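Co-chaperone DjlA N-terminal domain-containing protein (Porphyromonas gingivalis, PDB 2H5N) is of unknown function but binds a magnesium ion and has an all-helical fold of the TerB (tellurite resistance) family. Local coordinates at residues 57-60 with 61-64; 74-77 with 78-81; 110-113 with 114-118. All coordinates share one frame; numbering follows the deposited sequence.

Interaction 1 of 3, residues 57-60 with 61-64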
ATOM      1  N   VAL A  57       0.825 -22.001   1.520  1.00 30.28           N
ATOM      2  CA  VAL A  57       0.805 -20.631   2.031  1.00 30.03           C
ATOM      3  C   VAL A  57       0.779 -19.638   0.870  1.00 29.89           C
ATOM      4  O   VAL A  57      -0.030 -18.714   0.854  1.00 30.02           O
ATOM      5  CB  VAL A  57       1.973 -20.369   3.052  1.00 30.01           C
ATOM      6  CG1 VAL A  57       2.256 -18.873   3.227  1.00 29.23           C
ATOM      7  CG2 VAL A  57       1.646 -21.018   4.412  1.00 29.24           C
ATOM      8  N   ASP A  58       1.624 -19.858  -0.133  1.00 30.03           N
ATOM      9  CA  ASP A  58       1.766 -18.863  -1.202  1.00 30.01           C
ATOM     10  C   ASP A  58       0.436 -18.644  -1.959  1.00 29.49           C
ATOM     11  O   ASP A  58       0.060 -17.501  -2.233  1.00 29.38           O
ATOM     12  CB  ASP A  58       2.977 -19.158  -2.113  1.00 29.99           C
ATOM     13  CG  ASP A  58       4.309 -18.596  -1.546  1.00 31.46           C
ATOM     14  OD1 ASP A  58       4.329 -17.508  -0.908  1.00 32.01           O
ATOM     15  OD2 ASP A  58       5.364 -19.234  -1.776  1.00 33.43           O
ATOM     16  N   LEU A  59      -0.304 -19.716  -2.221  1.00 28.96           N
ATOM     17  CA  LEU A  59      -1.573 -19.597  -2.966  1.00 28.27           C
ATOM     18  C   LEU A  59      -2.743 -19.040  -2.152  1.00 27.81           C
ATOM     19  O   LEU A  59      -3.705 -18.479  -2.713  1.00 27.42           O
ATOM     20  CB  LEU A  59      -1.974 -20.942  -3.577  1.00 27.65           C
ATOM     21  CG  LEU A  59      -1.189 -21.484  -4.766  1.00 29.00           C
ATOM     22  CD1 LEU A  59      -1.772 -22.845  -5.127  1.00 29.77           C
ATOM     23  CD2 LEU A  59      -1.178 -20.544  -6.003  1.00 28.27           C
ATOM     24  N   LEU A  60      -2.686 -19.233  -0.838  1.00 27.55           N
ATOM     25  CA  LEU A  60      -3.688 -18.638   0.054  1.00 27.24           C
ATOM     26  C   LEU A  60      -3.469 -17.155   0.119  1.00 26.98           C
ATOM     27  O   LEU A  60      -4.416 -16.382   0.180  1.00 26.33           O
ATOM     28  CB  LEU A  60      -3.610 -19.230   1.462  1.00 27.18           C
ATOM     29  CG  LEU A  60      -4.309 -20.565   1.660  1.00 26.23           C
ATOM     30  CD1 LEU A  60      -3.891 -21.128   2.992  1.00 25.97           C
ATOM     31  CD2 LEU A  60      -5.811 -20.373   1.570  1.00 25.70           C
ATOM     32  N   LEU A  61      -2.204 -16.773   0.103  1.00 26.70           N
ATOM     33  CA  LEU A  61      -1.802 -15.360   0.136  1.00 27.10           C
ATOM     34  C   LEU A  61      -2.218 -14.652  -1.143  1.00 27.35           C
ATOM     35  O   LEU A  61      -2.617 -13.479  -1.122  1.00 27.20           O
ATOM     36  CB  LEU A  61      -0.287 -15.251   0.307  1.00 26.73           C
ATOM     37  CG  LEU A  61       0.172 -15.059   1.742  1.00 27.31           C
ATOM     38  CD1 LEU A  61       1.656 -15.360   1.912  1.00 27.19           C
ATOM     39  CD2 LEU A  61      -0.099 -13.612   2.086  1.00 29.02           C
ATOM     40  N   LYS A  62      -2.133 -15.398  -2.242  1.00 27.30           N
ATOM     41  CA  LYS A  62      -2.544 -14.959  -3.562  1.00 27.80           C
ATOM     42  C   LYS A  62      -4.074 -14.902  -3.639  1.00 27.33           C
ATOM     43  O   LYS A  62      -4.621 -14.030  -4.317  1.00 27.58           O
ATOM     44  CB  LYS A  62      -2.016 -15.971  -4.577  1.00 27.48           C
ATOM     45  CG  LYS A  62      -1.250 -15.405  -5.753  1.00 29.16           C
ATOM     46  CD  LYS A  62      -0.667 -16.551  -6.614  1.00 30.15           C
ATOM     47  CE  LYS A  62      -1.685 -17.088  -7.637  1.00 33.65           C
ATOM     48  NZ  LYS A  62      -3.012 -17.432  -7.021  1.00 34.19           N
ATOM     49  N   ALA A  63      -4.763 -15.833  -2.974  1.00 26.54           N
ATOM     50  CA  ALA A  63      -6.232 -15.801  -2.898  1.00 26.68           C
ATOM     51  C   ALA A  63      -6.738 -14.566  -2.153  1.00 27.09           C
ATOM     52  O   ALA A  63      -7.816 -14.051  -2.471  1.00 27.43           O
ATOM     53  CB  ALA A  63      -6.781 -17.053  -2.234  1.00 26.62           C
ATOM     54  N   SER A  64      -5.965 -14.091  -1.171  1.00 26.77           N
ATOM     55  CA  SER A  64      -6.366 -12.921  -0.384  1.00 27.76           C
ATOM     56  C   SER A  64      -6.516 -11.623  -1.221  1.00 27.99           C
ATOM     57  O   SER A  64      -7.357 -10.740  -0.893  1.00 27.51           O
ATOM     58  CB  SER A  64      -5.459 -12.742   0.859  1.00 27.54           C
ATOM     59  OG  SER A  64      -4.179 -12.228   0.513  1.00 27.42           O
TER

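Interaction 2 of 3, residues 74-77 with 78-81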
ATOM      1  N   ALA A  74     -16.615 -10.095   7.577  1.00 17.42           N
ATOM      2  CA  ALA A  74     -17.840 -10.957   7.659  1.00 17.83           C
ATOM      3  C   ALA A  74     -17.506 -12.428   7.987  1.00 19.03           C
ATOM      4  O   ALA A  74     -18.166 -13.074   8.827  1.00 18.41           O
ATOM      5  CB  ALA A  74     -18.595 -10.884   6.354  1.00 16.86           C
ATOM      6  N   LEU A  75     -16.479 -12.958   7.309  1.00 19.33           N
ATOM      7  CA  LEU A  75     -16.056 -14.359   7.501  1.00 19.76           C
ATOM      8  C   LEU A  75     -15.466 -14.642   8.887  1.00 19.69           C
ATOM      9  O   LEU A  75     -15.720 -15.689   9.461  1.00 20.66           O
ATOM     10  CB  LEU A  75     -15.033 -14.766   6.435  1.00 19.62           C
ATOM     11  CG  LEU A  75     -15.617 -14.986   5.057  1.00 19.46           C
ATOM     12  CD1 LEU A  75     -14.492 -15.012   4.009  1.00 22.41           C
ATOM     13  CD2 LEU A  75     -16.428 -16.299   5.074  1.00 19.19           C
ATOM     14  N   ILE A  76     -14.713 -13.691   9.434  1.00 19.78           N
ATOM     15  CA  ILE A  76     -14.124 -13.819  10.785  1.00 19.69           C
ATOM     16  C   ILE A  76     -15.211 -13.568  11.845  1.00 19.53           C
ATOM     17  O   ILE A  76     -15.328 -14.291  12.862  1.00 19.37           O
ATOM     18  CB  ILE A  76     -12.987 -12.777  11.009  1.00 18.74           C
ATOM     19  CG1 ILE A  76     -11.805 -12.965  10.047  1.00 20.20           C
ATOM     20  CG2 ILE A  76     -12.494 -12.813  12.435  1.00 19.09           C
ATOM     21  CD1 ILE A  76     -11.268 -14.386   9.964  1.00 21.94           C
ATOM     22  N   ALA A  77     -15.999 -12.522  11.612  1.00 20.18           N
ATOM     23  CA  ALA A  77     -16.996 -12.095  12.593  1.00 20.83           C
ATOM     24  C   ALA A  77     -17.969 -13.198  12.965  1.00 21.35           C
ATOM     25  O   ALA A  77     -18.550 -13.179  14.076  1.00 21.59           O
ATOM     26  CB  ALA A  77     -17.764 -10.852  12.100  1.00 19.88           C
ATOM     27  N   ARG A  78     -18.172 -14.145  12.053  1.00 21.54           N
ATOM     28  CA  ARG A  78     -19.157 -15.200  12.294  1.00 22.54           C
ATOM     29  C   ARG A  78     -18.564 -16.477  12.903  1.00 22.77           C
ATOM     30  O   ARG A  78     -19.256 -17.491  13.026  1.00 23.25           O
ATOM     31  CB  ARG A  78     -19.933 -15.523  11.022  1.00 22.37           C
ATOM     32  CG  ARG A  78     -19.166 -16.343   9.971  1.00 23.80           C
ATOM     33  CD  ARG A  78     -19.972 -16.319   8.668  1.00 26.43           C
ATOM     34  NE  ARG A  78     -19.564 -17.316   7.667  1.00 32.97           N
ATOM     35  CZ  ARG A  78     -20.063 -17.379   6.422  1.00 34.02           C
ATOM     36  NH1 ARG A  78     -20.990 -16.516   6.032  1.00 35.33           N
ATOM     37  NH2 ARG A  78     -19.646 -18.299   5.560  1.00 33.24           N
ATOM     38  N   MET A  79     -17.292 -16.436  13.274  1.00 22.91           N
ATOM     39  CA  MET A  79     -16.657 -17.623  13.874  1.00 22.60           C
ATOM     40  C   MET A  79     -17.060 -17.763  15.358  1.00 23.44           C
ATOM     41  O   MET A  79     -17.384 -16.776  16.017  1.00 23.32           O
ATOM     42  CB  MET A  79     -15.121 -17.575  13.764  1.00 22.01           C
ATOM     43  CG  MET A  79     -14.563 -17.681  12.358  1.00 22.39           C
ATOM     44  SD  MET A  79     -12.739 -17.602  12.188  1.00 20.85           S
ATOM     45  CE  MET A  79     -12.254 -16.568  13.458  1.00 20.22           C
ATOM     46  N   ASP A  80     -16.975 -18.985  15.879  1.00 23.33           N
ATOM     47  CA  ASP A  80     -17.178 -19.253  17.306  1.00 24.00           C
ATOM     48  C   ASP A  80     -16.067 -18.576  18.109  1.00 24.60           C
ATOM     49  O   ASP A  80     -15.004 -18.237  17.559  1.00 24.12           O
ATOM     50  CB  ASP A  80     -17.124 -20.747  17.530  1.00 23.65           C
ATOM     51  CG  ASP A  80     -15.844 -21.345  16.968  1.00 24.39           C
ATOM     52  OD1 ASP A  80     -15.761 -21.558  15.745  1.00 24.15           O
ATOM     53  OD2 ASP A  80     -14.893 -21.535  17.736  1.00 25.21           O
ATOM     54  N   GLU A  81     -16.296 -18.382  19.408  1.00 24.92           N
ATOM     55  CA  GLU A  81     -15.361 -17.606  20.225  1.00 25.31           C
ATOM     56  C   GLU A  81     -13.957 -18.208  20.338  1.00 24.57           C
ATOM     57  O   GLU A  81     -12.984 -17.469  20.440  1.00 24.05           O
ATOM     58  CB  GLU A  81     -15.915 -17.341  21.622  1.00 25.68           C
ATOM     59  CG  GLU A  81     -17.206 -16.522  21.655  1.00 29.17           C
ATOM     60  CD  GLU A  81     -17.056 -15.147  21.050  1.00 31.60           C
ATOM     61  OE1 GLU A  81     -15.996 -14.522  21.216  1.00 31.82           O
ATOM     62  OE2 GLU A  81     -18.021 -14.690  20.407  1.00 34.27           O
TER
HETATM   63  O   HOH W   1     -16.650 -18.126   8.920  1.00 28.56           O

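Interaction 3 of 3, residues 110-113 with 114-118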
ATOM      1  N   THR A 110      -6.318  -3.246  18.447  1.00 19.77           N
ATOM      2  CA  THR A 110      -7.616  -3.080  19.104  1.00 19.86           C
ATOM      3  C   THR A 110      -8.686  -2.776  18.066  1.00 19.42           C
ATOM      4  O   THR A 110      -9.786  -3.393  18.093  1.00 19.78           O
ATOM      5  CB  THR A 110      -7.600  -1.961  20.139  1.00 19.51           C
ATOM      6  OG1 THR A 110      -6.683  -2.280  21.173  1.00 21.87           O
ATOM      7  CG2 THR A 110      -8.921  -1.817  20.745  1.00 21.48           C
ATOM      8  N   LEU A 111      -8.380  -1.863  17.132  1.00 18.36           N
ATOM      9  CA  LEU A 111      -9.405  -1.491  16.127  1.00 18.53           C
ATOM     10  C   LEU A 111      -9.867  -2.666  15.267  1.00 18.00           C
ATOM     11  O   LEU A 111     -11.070  -2.863  15.115  1.00 18.07           O
ATOM     12  CB  LEU A 111      -8.978  -0.280  15.279  1.00 18.37           C
ATOM     13  CG  LEU A 111      -9.885   0.154  14.115  1.00 18.88           C
ATOM     14  CD1 LEU A 111     -11.271   0.640  14.595  1.00 18.56           C
ATOM     15  CD2 LEU A 111      -9.171   1.251  13.274  1.00 18.14           C
ATOM     16  N   ILE A 112      -8.920  -3.455  14.727  1.00 18.12           N
ATOM     17  CA  ILE A 112      -9.271  -4.623  13.889  1.00 18.72           C
ATOM     18  C   ILE A 112     -10.043  -5.663  14.678  1.00 18.71           C
ATOM     19  O   ILE A 112     -11.025  -6.220  14.202  1.00 19.98           O
ATOM     20  CB  ILE A 112      -8.038  -5.245  13.172  1.00 18.85           C
ATOM     21  CG1 ILE A 112      -8.450  -6.222  12.056  1.00 20.30           C
ATOM     22  CG2 ILE A 112      -7.159  -5.958  14.147  1.00 19.68           C
ATOM     23  CD1 ILE A 112      -7.513  -6.213  10.819  1.00 18.82           C
ATOM     24  N   SER A 113      -9.610  -5.913  15.911  1.00 19.98           N
ATOM     25  CA  SER A 113     -10.344  -6.793  16.809  1.00 19.20           C
ATOM     26  C   SER A 113     -11.785  -6.320  17.018  1.00 18.60           C
ATOM     27  O   SER A 113     -12.704  -7.131  16.961  1.00 18.61           O
ATOM     28  CB  SER A 113      -9.608  -6.875  18.142  1.00 18.49           C
ATOM     29  OG  SER A 113      -8.358  -7.501  17.940  1.00 20.05           O
ATOM     30  N   THR A 114     -11.974  -5.013  17.264  1.00 18.57           N
ATOM     31  CA  THR A 114     -13.320  -4.464  17.438  1.00 18.17           C
ATOM     32  C   THR A 114     -14.181  -4.773  16.189  1.00 18.44           C
ATOM     33  O   THR A 114     -15.293  -5.291  16.318  1.00 18.10           O
ATOM     34  CB  THR A 114     -13.306  -2.940  17.731  1.00 18.98           C
ATOM     35  OG1 THR A 114     -12.554  -2.700  18.929  1.00 20.02           O
ATOM     36  CG2 THR A 114     -14.762  -2.366  17.907  1.00 16.35           C
ATOM     37  N   LEU A 115     -13.642  -4.504  14.999  1.00 18.14           N
ATOM     38  CA  LEU A 115     -14.399  -4.617  13.766  1.00 18.71           C
ATOM     39  C   LEU A 115     -14.772  -6.066  13.448  1.00 19.57           C
ATOM     40  O   LEU A 115     -15.858  -6.321  12.926  1.00 18.51           O
ATOM     41  CB  LEU A 115     -13.708  -3.937  12.566  1.00 18.27           C
ATOM     42  CG  LEU A 115     -13.543  -2.405  12.464  1.00 20.02           C
ATOM     43  CD1 LEU A 115     -13.680  -1.926  11.020  1.00 21.53           C
ATOM     44  CD2 LEU A 115     -14.473  -1.585  13.348  1.00 17.31           C
ATOM     45  N   CYS A 116     -13.890  -6.999  13.812  1.00 19.18           N
ATOM     46  CA  CYS A 116     -14.077  -8.417  13.507  1.00 20.24           C
ATOM     47  C   CYS A 116     -14.778  -9.149  14.667  1.00 20.64           C
ATOM     48  O   CYS A 116     -15.018 -10.335  14.567  1.00 20.89           O
ATOM     49  CB  CYS A 116     -12.719  -9.076  13.223  1.00 18.96           C
ATOM     50  SG  CYS A 116     -11.973  -8.628  11.643  1.00 21.70           S
ATOM     51  N   GLY A 117     -15.067  -8.443  15.763  1.00 20.44           N
ATOM     52  CA  GLY A 117     -15.663  -9.056  16.955  1.00 22.01           C
ATOM     53  C   GLY A 117     -14.801 -10.047  17.747  1.00 23.32           C
ATOM     54  O   GLY A 117     -15.337 -11.034  18.311  1.00 22.36           O
ATOM     55  N   LEU A 118     -13.476  -9.786  17.779  1.00 23.10           N
ATOM     56  CA  LEU A 118     -12.508 -10.617  18.498  1.00 24.44           C
ATOM     57  C   LEU A 118     -12.443 -10.149  19.958  1.00 24.77           C
ATOM     58  O   LEU A 118     -12.722  -8.966  20.234  1.00 25.03           O
ATOM     59  CB  LEU A 118     -11.113 -10.519  17.849  1.00 23.09           C
ATOM     60  CG  LEU A 118     -11.066 -10.698  16.319  1.00 22.88           C
ATOM     61  CD1 LEU A 118      -9.690 -10.408  15.731  1.00 19.96           C
ATOM     62  CD2 LEU A 118     -11.589 -12.089  15.861  1.00 21.11           C
TER

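Interaction 1 of 3, residues 57-60 with 61-64
Leu61 and Val57 meet one helical turn apart, their side chains lying next to each other and pointing the same way. Followed outward, Leu61 begins at CB, which sits over the turn before it, 3.4 Å from Asp58 O and nearly as close to Val57 O. Its CG stays within van der Waals range of Val57 O, and Leu61 CD1 ends 3.8 Å from Val57 CG1. Val57 presents that methyl because CG1 stands opposite its own backbone N (chi1 161°), which turns it toward the following turn. The pair is an i, i+4 contact on the last two turns of helix 54-64, part of the all-helical TerB-like fold. Beyond it Leu61 touches Ile22 of helix 15-30 and Thr44 of helix 37-47, and it also packs on Pro37 of the second subunit. Beneath, helical bonds run from Leu61 N to Val57 O (3.0 Å), and likewise from the N atoms of Lys62, Ala63 and Ser64 to the O atoms of Asp58, Leu59 and Leu60. On the exposed side Lys62 bends at chi3 (85°) and chi4, folding its end back alongside Leu59, and Lys62 NZ comes to 3.8 Å from Leu59 CD2, with CE packing on the same methyl. At the C-terminal end, Ser64 OG turns back to donate to Leu61 O at 2.6 Å, and Lys23 NZ bonds to Ser64 O.

Interaction 2 of 3, residues 74-77 with 78-81
Arg78 lies alongside Leu75, and Met79 alongside Ile76, where helix 69-77 gives way to the loop leading into helix 81-94. The two pairs bridge the last turn of the first helix and this short connection of the TerB-like fold. In the first shell, Leu75 CD2 lies over one face of the Arg78 guanidinium, offset toward its rim and 3.8 Å from Arg78 NH2. In the second pair, Ile76 CG2 meets Met79 CE at 3.9 Å, while Met79 SD approaches Ile76 CD1. Backbone bonds and torsions place these groups. Met79 N donates to Ile76 O at 2.9 Å with an N-H...O angle of 165°, although it arrives from well above the carbonyl plane; the bond from Arg78 N to Ala74 O is weak. Arg78 CG lies between its backbone N and carbonyl carbon (chi1 75°), which brings it to 3.5 Å from Leu75 O, and from there the chain runs extended to NE, along the preceding turn. Farther out, Leu75 and Ile76 both touch Ala20 of helix 15-30. Lys84 NZ bonds to Ala77 O, and Asp80, the N-cap of the next helix, forms a salt bridge with Arg83. A single water joins the polar parts of the first pair, donating to Leu75 O at 2.7 Å and accepting from Arg78 NE at 3.3 Å.

Interaction 3 of 3, residues 110-113 with 114-118
Thr114 grips Thr110 O twice, and this pair leads the polar part of the contact. Thr114 N donates to Thr110 O at 2.8 Å, and Thr114 OG1, placed beside its own backbone N by chi1 of -59°, donates to the same oxygen at 3.0 Å from above the carbonyl plane. The following residues make ordinary helical bonds, Leu115 N to Leu111 O and Cys116 N to Ile112 O. At the end of helix 103-116 the chain closes in a Schellman motif: Leu118 N reaches back to Ser113 O at 2.9 Å, Gly117 N bonds to Thr114 O, and Gly117 turns the chain with a positive phi of 68°. Ser113 OG bonds to Trp109 O.

Apolar contacts run beside these bonds. Leu111 CD1 meets Leu115 CD2 at 4.1 Å, the side chains pointing the same way, and Leu118 CD1 folds back to 3.8 Å from Ser113 CA. Leu115 also touches Met24 of the third subunit. The Schellman bonds thus satisfy Ser113 O and Thr114 O from within the chain end, while Lys84 NZ bonds to Gly117 O and Leu118 is buried against Leu91 of helix 81-94.

Overall arrangement
Along the chain the three contacts come in series, all within the TerB-like fold, and each sits at the C-terminal end of a helix: 54-64, 69-77 and 103-116. Interactions 2 and 3 are neighbours, their centres 11 Å apart, and they touch directly: Ile76 CG2 lies 3.6 Å from Leu118 CD2. Lys84 ties both ends together through Ala77 O and Gly117 O. Interaction 1 stands apart, its centre 20 Å from that of interaction 2 and 23 Å from that of interaction 3. Helix 15-30 touches all three, the element they share. That helix also carries Val29, a ligand of the bound magnesium ion.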